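Local coordinates for protein beta-Lactamase/D-Alanine Carboxypeptidase (Pseudomonas syringae pv. tomato, PDB 5EVI) that probably hydrolyses beta-lactam antibiotics as a class C serine beta-lactamase, opening the lactam ring to give a substituted beta-amino acid, at residues 71-76 with 233-238; 177-182 with 190-195; 273-278 with 314-319. All coordinates share one frame; numbering follows the deposited sequence.

Interaction 1 of 3, residues 71-76 with 233-238; sequences KTFTAT and RDLIRF
L235 begins the approach of helix 232-243 to helix 70-83: its CD1 lies near the plane of the F73 ring, 3.7 Å from CZ of F73, so the methyl meets the ring at its edge. High B-factors make the position of this leucine less certain. It also touches V340 and L342 of strand 337-343, which shows that helix 232-243 packs against the sheet, while F73 comes from the helix that carries K71.

F238 has the largest share of the buried surface. The axes of segments 71-76 and 233-238 approach to 12.9 Å, and with CG anti to the backbone N (chi1 -174°) the F238 ring reaches across and lies against F73. The centroids are 4.2 Å apart and the planes are inclined by 20°, which identifies a face-to-face stack. It is offset: CE1 of F73 sits 3.5 Å above the plane of F238, over the centre of that ring, whereas CE2 of F238 falls toward the rim of F73. The two side chains run past each other.

Two threonines meet the edge of F238. OG1 of T72 is 3.4 Å from CE2 of F238; OG1 of T76 lies in the ring plane, 3.6 Å from CZ of F238, and donates a 2.6 Å hydrogen bond to O of T72. T76 N also donates to that carbonyl. The contact is an aromatic and aliphatic junction without a hydrogen bond between the helices: T76 OG1 is bonded within helix 70-83, T72 OG1 to O of I69 just before it, and both oxygens probably face the weakly positive hydrogens of the phenyl rim.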
loop_
_atom_site.group_PDB
_atom_site.type_symbol
_atom_site.label_atom_id
_atom_site.label_comp_id
_atom_site.label_asym_id
_atom_site.label_seq_id
_atom_site.Cartn_x
_atom_site.Cartn_y
_atom_site.Cartn_z
ATOM N N LYS D 71 -3.138 0.731 -1.847
ATOM C CA LYS D 71 -3.702 1.746 -0.971
ATOM C C LYS D 71 -2.767 2.921 -0.751
ATOM O O LYS D 71 -3.252 4.043 -0.586
ATOM C CB LYS D 71 -4.078 1.158 0.377
ATOM C CG LYS D 71 -5.222 0.168 0.308
ATOM C CD LYS D 71 -5.365 -0.545 1.640
ATOM C CE LYS D 71 -6.618 -1.422 1.740
ATOM N NZ LYS D 71 -6.476 -2.815 1.257
ATOM N N THR D 72 -1.447 2.691 -0.786
ATOM C CA THR D 72 -0.503 3.815 -0.602
ATOM C C THR D 72 -0.565 4.787 -1.769
ATOM O O THR D 72 -0.296 5.984 -1.581
ATOM C CB THR D 72 0.979 3.391 -0.406
ATOM O OG1 THR D 72 1.463 2.709 -1.573
ATOM C CG2 THR D 72 1.154 2.523 0.819
ATOM N N PHE D 73 -0.865 4.266 -2.964
ATOM C CA PHE D 73 -1.028 5.098 -4.163
ATOM C C PHE D 73 -2.328 5.886 -4.113
ATOM O O PHE D 73 -2.350 7.071 -4.449
ATOM C CB PHE D 73 -0.987 4.253 -5.431
ATOM C CG PHE D 73 0.357 3.660 -5.708
ATOM C CD1 PHE D 73 1.356 4.433 -6.303
ATOM C CD2 PHE D 73 0.637 2.345 -5.365
ATOM C CE1 PHE D 73 2.610 3.891 -6.581
ATOM C CE2 PHE D 73 1.893 1.793 -5.635
ATOM C CZ PHE D 73 2.877 2.571 -6.237
ATOM N N THR D 74 -3.415 5.232 -3.706
ATOM C CA THR D 74 -4.682 5.938 -3.531
ATOM C C THR D 74 -4.507 7.106 -2.562
ATOM O O THR D 74 -5.013 8.199 -2.824
ATOM C CB THR D 74 -5.791 5.014 -3.019
ATOM O OG1 THR D 74 -6.164 4.119 -4.069
ATOM C CG2 THR D 74 -7.021 5.791 -2.597
ATOM N N ALA D 75 -3.835 6.851 -1.435
ATOM C CA ALA D 75 -3.587 7.876 -0.433
ATOM C C ALA D 75 -2.729 9.014 -0.986
ATOM O O ALA D 75 -3.018 10.175 -0.753
ATOM C CB ALA D 75 -2.960 7.261 0.813
ATOM N N THR D 76 -1.701 8.681 -1.754
ATOM C CA THR D 76 -0.912 9.699 -2.436
ATOM C C THR D 76 -1.783 10.505 -3.411
ATOM O O THR D 76 -1.685 11.734 -3.452
ATOM C CB THR D 76 0.314 9.094 -3.115
ATOM O OG1 THR D 76 0.961 8.188 -2.196
ATOM C CG2 THR D 76 1.270 10.208 -3.547
ATOM N N ARG D 233 11.484 -2.624 -9.782
ATOM C CA ARG D 233 12.165 -1.423 -10.282
ATOM C C ARG D 233 11.282 -0.178 -10.173
ATOM O O ARG D 233 11.756 0.883 -9.773
ATOM C CB ARG D 233 12.617 -1.625 -11.735
ATOM C CG ARG D 233 13.667 -0.634 -12.213
ATOM C CD ARG D 233 13.867 -0.702 -13.718
ATOM N NE ARG D 233 14.206 -2.047 -14.191
ATOM C CZ ARG D 233 15.407 -2.625 -14.099
ATOM N NH1 ARG D 233 16.441 -2.005 -13.530
ATOM N NH2 ARG D 233 15.576 -3.855 -14.579
ATOM N N ASP D 234 10.004 -0.310 -10.529
ATOM C CA ASP D 234 9.044 0.790 -10.364
ATOM C C ASP D 234 8.725 1.064 -8.895
ATOM O O ASP D 234 8.709 2.218 -8.473
ATOM C CB ASP D 234 7.739 0.529 -11.130
ATOM C CG ASP D 234 7.808 0.987 -12.577
ATOM O OD1 ASP D 234 8.810 0.687 -13.262
ATOM O OD2 ASP D 234 6.853 1.653 -13.032
ATOM N N LEU D 235 8.472 0.008 -8.124
ATOM C CA LEU D 235 8.034 0.169 -6.736
ATOM C C LEU D 235 9.144 0.702 -5.817
ATOM O O LEU D 235 8.850 1.438 -4.879
ATOM C CB LEU D 235 7.434 -1.134 -6.187
ATOM C CG LEU D 235 6.477 -1.016 -4.990
ATOM C CD1 LEU D 235 5.295 -0.104 -5.309
ATOM C CD2 LEU D 235 6.001 -2.398 -4.544
ATOM N N ILE D 236 10.402 0.344 -6.086
ATOM C CA ILE D 236 11.541 0.900 -5.334
ATOM C C ILE D 236 11.771 2.393 -5.641
ATOM O O ILE D 236 12.296 3.122 -4.798
ATOM C CB ILE D 236 12.839 0.068 -5.540
ATOM C CG1 ILE D 236 13.891 0.359 -4.453
ATOM C CG2 ILE D 236 13.442 0.296 -6.919
ATOM C CD1 ILE D 236 13.503 -0.078 -3.055
ATOM N N ARG D 237 11.379 2.839 -6.837
ATOM C CA ARG D 237 11.379 4.272 -7.184
ATOM C C ARG D 237 10.339 5.038 -6.359
ATOM O O ARG D 237 10.606 6.152 -5.906
ATOM C CB ARG D 237 11.107 4.476 -8.681
ATOM C CG ARG D 237 11.463 5.858 -9.216
ATOM C CD ARG D 237 10.864 6.087 -10.596
ATOM N NE ARG D 237 11.681 6.968 -11.429
ATOM C CZ ARG D 237 11.655 8.307 -11.423
ATOM N NH1 ARG D 237 10.847 8.994 -10.609
ATOM N NH2 ARG D 237 12.461 8.977 -12.245
ATOM N N PHE D 238 9.161 4.438 -6.184
ATOM C CA PHE D 238 8.121 4.999 -5.323
ATOM C C PHE D 238 8.565 5.038 -3.859
ATOM O O PHE D 238 8.232 5.976 -3.145
ATOM C CB PHE D 238 6.815 4.211 -5.463
ATOM C CG PHE D 238 5.650 4.817 -4.723
ATOM C CD1 PHE D 238 5.248 6.126 -4.977
ATOM C CD2 PHE D 238 4.942 4.075 -3.784
ATOM C CE1 PHE D 238 4.171 6.685 -4.301
ATOM C CE2 PHE D 238 3.862 4.629 -3.106
ATOM C CZ PHE D 238 3.475 5.935 -3.365
#

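Interaction 2 of 3, residues 177-182 with 190-195; sequences AMQQRL and STYVNV
Q179 reaches from helix 174-186 to the backbone of V193 and N194, joining a helix that contains a wider pi-type turn to the irregular chain that follows it. The turn is marked by the bond from L182 N to A177 O, one residue longer than an alpha-helical step.

The glutamine has the most surface buried here. Its OE1 is approached by two successive amides. N194 N is 2.9 Å from OE1 of Q179, with an N-H...O angle of 167° and the donor in the carbonyl plane. V193 N stands equally near OE1, but its angle of 120° makes that bond weak. A helical backbone conformation at V193 helps bring both N-H groups to the same acceptor. The side chain is bent at chi2, which brings its amide to the loop; on the other arm of the amide, NE2 of Q179 lies 3.5 Å from CD1 of Y192, obliquely placed, with the amide and ring planes 51° apart.

V193 is the second large contributor and the apolar half of the contact. Its CB points toward the helix and lies 4.0 Å from CG of Q179. Selenomethionine M178 completes this half, while its own side chain continues inward to F73 and L77 of helix 70-83. The meeting with the loop is made lower on that side chain, where CB of M178 lies 3.8 Å from CG2 of V193.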
loop_
_atom_site.group_PDB
_atom_site.type_symbol
_atom_site.label_atom_id
_atom_site.label_comp_id
_atom_site.label_asym_id
_atom_site.label_seq_id
_atom_site.Cartn_x
_atom_site.Cartn_y
_atom_site.Cartn_z
ATOM N N ALA D 177 -6.871 9.256 -13.390
ATOM C CA ALA D 177 -6.162 9.943 -12.297
ATOM C C ALA D 177 -4.870 9.206 -11.907
ATOM O O ALA D 177 -3.855 9.843 -11.653
ATOM C CB ALA D 177 -7.065 10.120 -11.083
HETATM N N MSE D 178 -4.903 7.871 -11.912
HETATM C CA MSE D 178 -3.718 7.076 -11.556
HETATM C C MSE D 178 -2.810 6.918 -12.733
HETATM O O MSE D 178 -1.659 7.346 -12.687
HETATM C CB MSE D 178 -4.112 5.702 -11.018
HETATM C CG MSE D 178 -4.975 5.829 -9.780
HETATM SE SE MSE D 178 -3.893 6.101 -8.149
HETATM C CE MSE D 178 -3.860 4.258 -7.458
ATOM N N GLN D 179 -3.334 6.326 -13.809
ATOM C CA GLN D 179 -2.523 5.888 -14.951
ATOM C C GLN D 179 -1.945 7.030 -15.782
ATOM O O GLN D 179 -0.842 6.901 -16.295
ATOM C CB GLN D 179 -3.348 4.987 -15.883
ATOM C CG GLN D 179 -3.723 3.629 -15.306
ATOM C CD GLN D 179 -2.859 2.492 -15.835
ATOM O OE1 GLN D 179 -3.279 1.337 -15.829
ATOM N NE2 GLN D 179 -1.645 2.812 -16.277
ATOM N N GLN D 180 -2.699 8.120 -15.935
ATOM C CA GLN D 180 -2.304 9.247 -16.782
ATOM C C GLN D 180 -1.742 10.448 -16.025
ATOM O O GLN D 180 -1.117 11.311 -16.649
ATOM C CB GLN D 180 -3.500 9.721 -17.620
ATOM C CG GLN D 180 -4.101 8.654 -18.519
ATOM C CD GLN D 180 -3.054 8.004 -19.395
ATOM O OE1 GLN D 180 -2.893 6.786 -19.380
ATOM N NE2 GLN D 180 -2.299 8.828 -20.133
ATOM N N ARG D 181 -1.977 10.519 -14.712
ATOM C CA ARG D 181 -1.559 11.672 -13.913
ATOM C C ARG D 181 -0.544 11.323 -12.821
ATOM O O ARG D 181 0.558 11.831 -12.862
ATOM C CB ARG D 181 -2.783 12.377 -13.320
ATOM C CG ARG D 181 -3.523 13.274 -14.296
ATOM C CD ARG D 181 -2.768 14.575 -14.556
ATOM N NE ARG D 181 -3.669 15.618 -15.038
ATOM C CZ ARG D 181 -4.187 15.693 -16.270
ATOM N NH1 ARG D 181 -5.002 16.705 -16.561
ATOM N NH2 ARG D 181 -3.917 14.775 -17.210
ATOM N N LEU D 182 -0.898 10.461 -11.862
ATOM C CA LEU D 182 0.005 10.187 -10.722
ATOM C C LEU D 182 1.234 9.360 -11.100
ATOM O O LEU D 182 2.360 9.728 -10.725
ATOM C CB LEU D 182 -0.728 9.510 -9.555
ATOM C CG LEU D 182 0.139 9.186 -8.315
ATOM C CD1 LEU D 182 0.515 10.437 -7.531
ATOM C CD2 LEU D 182 -0.541 8.158 -7.429
ATOM N N SER D 190 5.939 1.699 -15.545
ATOM C CA SER D 190 5.466 0.321 -15.679
ATOM C C SER D 190 4.588 -0.117 -14.498
ATOM O O SER D 190 4.578 -1.297 -14.130
ATOM C CB SER D 190 6.635 -0.645 -15.852
ATOM O OG SER D 190 6.140 -1.951 -16.108
ATOM N N THR D 191 3.844 0.832 -13.935
ATOM C CA THR D 191 2.890 0.590 -12.862
ATOM C C THR D 191 1.499 0.824 -13.443
ATOM O O THR D 191 1.261 1.857 -14.060
ATOM C CB THR D 191 3.155 1.544 -11.684
ATOM O OG1 THR D 191 4.489 1.334 -11.210
ATOM C CG2 THR D 191 2.180 1.307 -10.538
ATOM N N TYR D 192 0.590 -0.133 -13.247
ATOM C CA TYR D 192 -0.705 -0.142 -13.941
ATOM C C TYR D 192 -1.884 -0.485 -13.029
ATOM O O TYR D 192 -1.798 -1.390 -12.200
ATOM C CB TYR D 192 -0.674 -1.149 -15.099
ATOM C CG TYR D 192 0.447 -0.918 -16.083
ATOM C CD1 TYR D 192 0.341 0.056 -17.075
ATOM C CD2 TYR D 192 1.620 -1.667 -16.023
ATOM C CE1 TYR D 192 1.369 0.273 -17.982
ATOM C CE2 TYR D 192 2.654 -1.454 -16.923
ATOM C CZ TYR D 192 2.522 -0.485 -17.900
ATOM O OH TYR D 192 3.547 -0.265 -18.785
ATOM N N VAL D 193 -2.971 0.269 -13.182
ATOM C CA VAL D 193 -4.298 -0.142 -12.722
ATOM C C VAL D 193 -4.849 -1.237 -13.649
ATOM O O VAL D 193 -5.406 -2.232 -13.176
ATOM C CB VAL D 193 -5.265 1.066 -12.624
ATOM C CG1 VAL D 193 -6.712 0.617 -12.458
ATOM C CG2 VAL D 193 -4.859 1.967 -11.462
ATOM N N ASN D 194 -4.698 -1.039 -14.959
ATOM C CA ASN D 194 -5.033 -2.049 -15.967
ATOM C C ASN D 194 -3.849 -2.284 -16.899
ATOM O O ASN D 194 -3.386 -1.353 -17.559
ATOM C CB ASN D 194 -6.251 -1.613 -16.786
ATOM C CG ASN D 194 -7.565 -1.859 -16.065
ATOM O OD1 ASN D 194 -7.785 -2.926 -15.487
ATOM N ND2 ASN D 194 -8.457 -0.876 -16.116
ATOM N N VAL D 195 -3.382 -3.531 -16.964
ATOM C CA VAL D 195 -2.182 -3.878 -17.726
ATOM C C VAL D 195 -2.506 -3.871 -19.226
ATOM O O VAL D 195 -3.451 -4.540 -19.652
ATOM C CB VAL D 195 -1.616 -5.261 -17.327
ATOM C CG1 VAL D 195 -0.379 -5.606 -18.160
ATOM C CG2 VAL D 195 -1.293 -5.293 -15.839
#

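Interaction 3 of 3, residues 273-278 with 314-319; sequences LAWEQY and AWVNKT. With SO4 (sulfate ion), chain P.
E276 and N317 form a hydrogen-bonded pair in the antiparallel sheet where strand 276-278 joins strand 315-321, whose K318 and T319 are consistent with the KTG-type motif of the family. This part is tight. N317 N donates to O of E276 at 2.8 Å and 176°, while the return bond from E276 N to O of N317 is longer, 3.2 Å. At the non-hydrogen-bonded pair Q277 and V316 the CA atoms close to 4.1 Å. CG1 of V316 then presses on W275, 3.7 Å from its CE3. Toward Y278 the pairing is less regular: Y278 N stands 35° above the carbonyl plane of W315.

The face of E276, Y278 and N317 is looser and holds a bound water. It donates to OE1 of E276 and OD1 of N317 and accepts from OH of Y278; R152 holds OE2 of E276 in a salt bridge, and Y328 OH pairs with the N317 amide. Farther along, K318 is bent at chi2 and chi4, bringing NZ to Y154, a second water and O of T319. Beside it is a sulfate, probably from crystallisation: its O2 is 2.8 Å from NZ of K318 and accepts from OG1 of T319 at 3.1 Å.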
loop_
_atom_site.group_PDB
_atom_site.type_symbol
_atom_site.label_atom_id
_atom_site.label_comp_id
_atom_site.label_asym_id
_atom_site.label_seq_id
_atom_site.Cartn_x
_atom_site.Cartn_y
_atom_site.Cartn_z
ATOM N N LEU D 273 -1.752 7.719 6.549
ATOM C CA LEU D 273 -2.741 7.588 5.483
ATOM C C LEU D 273 -2.344 6.400 4.605
ATOM O O LEU D 273 -1.436 6.492 3.770
ATOM C CB LEU D 273 -2.865 8.887 4.679
ATOM C CG LEU D 273 -4.274 9.099 4.131
ATOM C CD1 LEU D 273 -5.229 9.505 5.239
ATOM C CD2 LEU D 273 -4.303 10.119 3.011
ATOM N N ALA D 274 -2.987 5.270 4.872
ATOM C CA ALA D 274 -2.659 3.955 4.300
ATOM C C ALA D 274 -1.314 3.373 4.824
ATOM O O ALA D 274 -1.284 2.229 5.284
ATOM C CB ALA D 274 -2.739 3.962 2.774
ATOM N N TRP D 275 -0.216 4.136 4.778
ATOM C CA TRP D 275 1.028 3.693 5.421
ATOM C C TRP D 275 0.844 3.416 6.930
ATOM O O TRP D 275 -0.030 3.991 7.591
ATOM C CB TRP D 275 2.169 4.700 5.235
ATOM C CG TRP D 275 2.625 4.938 3.837
ATOM C CD1 TRP D 275 2.445 6.071 3.096
ATOM C CD2 TRP D 275 3.388 4.051 3.026
ATOM N NE1 TRP D 275 3.040 5.933 1.861
ATOM C CE2 TRP D 275 3.634 4.705 1.799
ATOM C CE3 TRP D 275 3.908 2.762 3.223
ATOM C CZ2 TRP D 275 4.374 4.115 0.771
ATOM C CZ3 TRP D 275 4.637 2.178 2.190
ATOM C CH2 TRP D 275 4.839 2.843 0.980
ATOM N N GLU D 276 1.655 2.491 7.433
ATOM C CA GLU D 276 1.772 2.165 8.845
ATOM C C GLU D 276 3.231 2.292 9.228
ATOM O O GLU D 276 4.109 1.942 8.419
ATOM C CB GLU D 276 1.272 0.731 9.079
ATOM C CG GLU D 276 -0.159 0.559 8.581
ATOM C CD GLU D 276 -0.785 -0.793 8.858
ATOM O OE1 GLU D 276 -0.152 -1.681 9.486
ATOM O OE2 GLU D 276 -1.942 -0.971 8.415
ATOM N N GLN D 277 3.511 2.798 10.438
ATOM C CA GLN D 277 4.912 3.005 10.857
ATOM C C GLN D 277 5.170 2.705 12.317
ATOM O O GLN D 277 4.246 2.627 13.132
ATOM C CB GLN D 277 5.383 4.440 10.545
ATOM C CG GLN D 277 4.813 5.508 11.470
ATOM C CD GLN D 277 5.188 6.940 11.108
ATOM O OE1 GLN D 277 5.539 7.758 11.994
ATOM N NE2 GLN D 277 5.061 7.278 9.850
ATOM N N TYR D 278 6.452 2.578 12.638
ATOM C CA TYR D 278 6.905 2.206 13.974
ATOM C C TYR D 278 8.078 3.111 14.348
ATOM O O TYR D 278 9.032 3.239 13.574
ATOM C CB TYR D 278 7.323 0.731 14.018
ATOM C CG TYR D 278 6.224 -0.202 13.562
ATOM C CD1 TYR D 278 5.348 -0.768 14.474
ATOM C CD2 TYR D 278 6.035 -0.496 12.199
ATOM C CE1 TYR D 278 4.321 -1.606 14.068
ATOM C CE2 TYR D 278 5.000 -1.321 11.780
ATOM C CZ TYR D 278 4.144 -1.879 12.717
ATOM O OH TYR D 278 3.103 -2.700 12.331
ATOM N N ALA D 314 11.437 6.578 11.439
ATOM C CA ALA D 314 10.435 5.519 11.651
ATOM C C ALA D 314 10.468 4.495 10.536
ATOM O O ALA D 314 10.564 4.862 9.369
ATOM C CB ALA D 314 9.033 6.104 11.732
ATOM N N TRP D 315 10.328 3.229 10.909
ATOM C CA TRP D 315 10.111 2.133 9.958
ATOM C C TRP D 315 8.695 2.207 9.376
ATOM O O TRP D 315 7.719 1.850 10.034
ATOM C CB TRP D 315 10.343 0.792 10.662
ATOM C CG TRP D 315 10.198 -0.430 9.822
ATOM C CD1 TRP D 315 9.033 -1.041 9.421
ATOM C CD2 TRP D 315 11.266 -1.249 9.335
ATOM N NE1 TRP D 315 9.320 -2.165 8.689
ATOM C CE2 TRP D 315 10.683 -2.318 8.620
ATOM C CE3 TRP D 315 12.661 -1.164 9.411
ATOM C CZ2 TRP D 315 11.451 -3.300 7.978
ATOM C CZ3 TRP D 315 13.435 -2.143 8.770
ATOM C CH2 TRP D 315 12.825 -3.200 8.064
ATOM N N VAL D 316 8.590 2.661 8.135
ATOM C CA VAL D 316 7.304 2.814 7.477
ATOM C C VAL D 316 7.130 1.637 6.535
ATOM O O VAL D 316 8.013 1.346 5.712
ATOM C CB VAL D 316 7.211 4.123 6.678
ATOM C CG1 VAL D 316 5.812 4.279 6.063
ATOM C CG2 VAL D 316 7.585 5.308 7.558
ATOM N N ASN D 317 5.992 0.959 6.653
ATOM C CA ASN D 317 5.750 -0.227 5.853
ATOM C C ASN D 317 4.315 -0.400 5.382
ATOM O O ASN D 317 3.405 0.238 5.891
ATOM C CB ASN D 317 6.251 -1.497 6.581
ATOM C CG ASN D 317 5.405 -1.890 7.782
ATOM O OD1 ASN D 317 4.446 -1.210 8.167
ATOM N ND2 ASN D 317 5.739 -3.022 8.363
ATOM N N LYS D 318 4.142 -1.275 4.387
ATOM C CA LYS D 318 2.831 -1.747 3.995
ATOM C C LYS D 318 2.930 -3.168 3.435
ATOM O O LYS D 318 3.746 -3.431 2.531
ATOM C CB LYS D 318 2.210 -0.792 2.973
ATOM C CG LYS D 318 0.760 -1.062 2.593
ATOM C CD LYS D 318 -0.221 -0.732 3.717
ATOM C CE LYS D 318 -1.581 -1.374 3.477
ATOM N NZ LYS D 318 -1.705 -2.771 3.990
ATOM N N THR D 319 2.117 -4.066 3.991
ATOM C CA THR D 319 1.911 -5.380 3.419
ATOM C C THR D 319 0.846 -5.280 2.332
ATOM O O THR D 319 0.005 -4.370 2.332
ATOM C CB THR D 319 1.483 -6.426 4.463
ATOM O OG1 THR D 319 0.350 -5.959 5.211
ATOM C CG2 THR D 319 2.595 -6.724 5.421
HETATM S S SO4 P . -2.988 -6.694 3.889
HETATM O O1 SO4 P . -3.406 -7.607 4.973
HETATM O O2 SO4 P . -2.609 -5.379 4.454
HETATM O O3 SO4 P . -4.141 -6.509 2.989
HETATM O O4 SO4 P . -1.829 -7.236 3.145
HETATM O O HOH W 1 2.449 -2.555 9.777
HETATM O O HOH W 2 -1.466 -2.975 6.640
#

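In the fold
Helix 70-83 ties the three contacts together. On one side it meets interaction 2, where CB of F73 lies 3.5 Å from CE of M178; from helix 232-243, the other half of interaction 1, D234 OD2 lies 2.7 Å from S190 N, a probable hydrogen bond. On another side helix 70-83 meets interaction 3, with CG2 of T72 3.4 Å from CE2 of W275. Interactions 2 and 3 do not touch, their nearest atoms being about 10 Å apart. The active site probably lies between interactions 1 and 3: K71 and K318 both bond to Y154, and the sulfate is also hydrogen-bonded to S68, consistent with the SxxK and KTG motifs of the family.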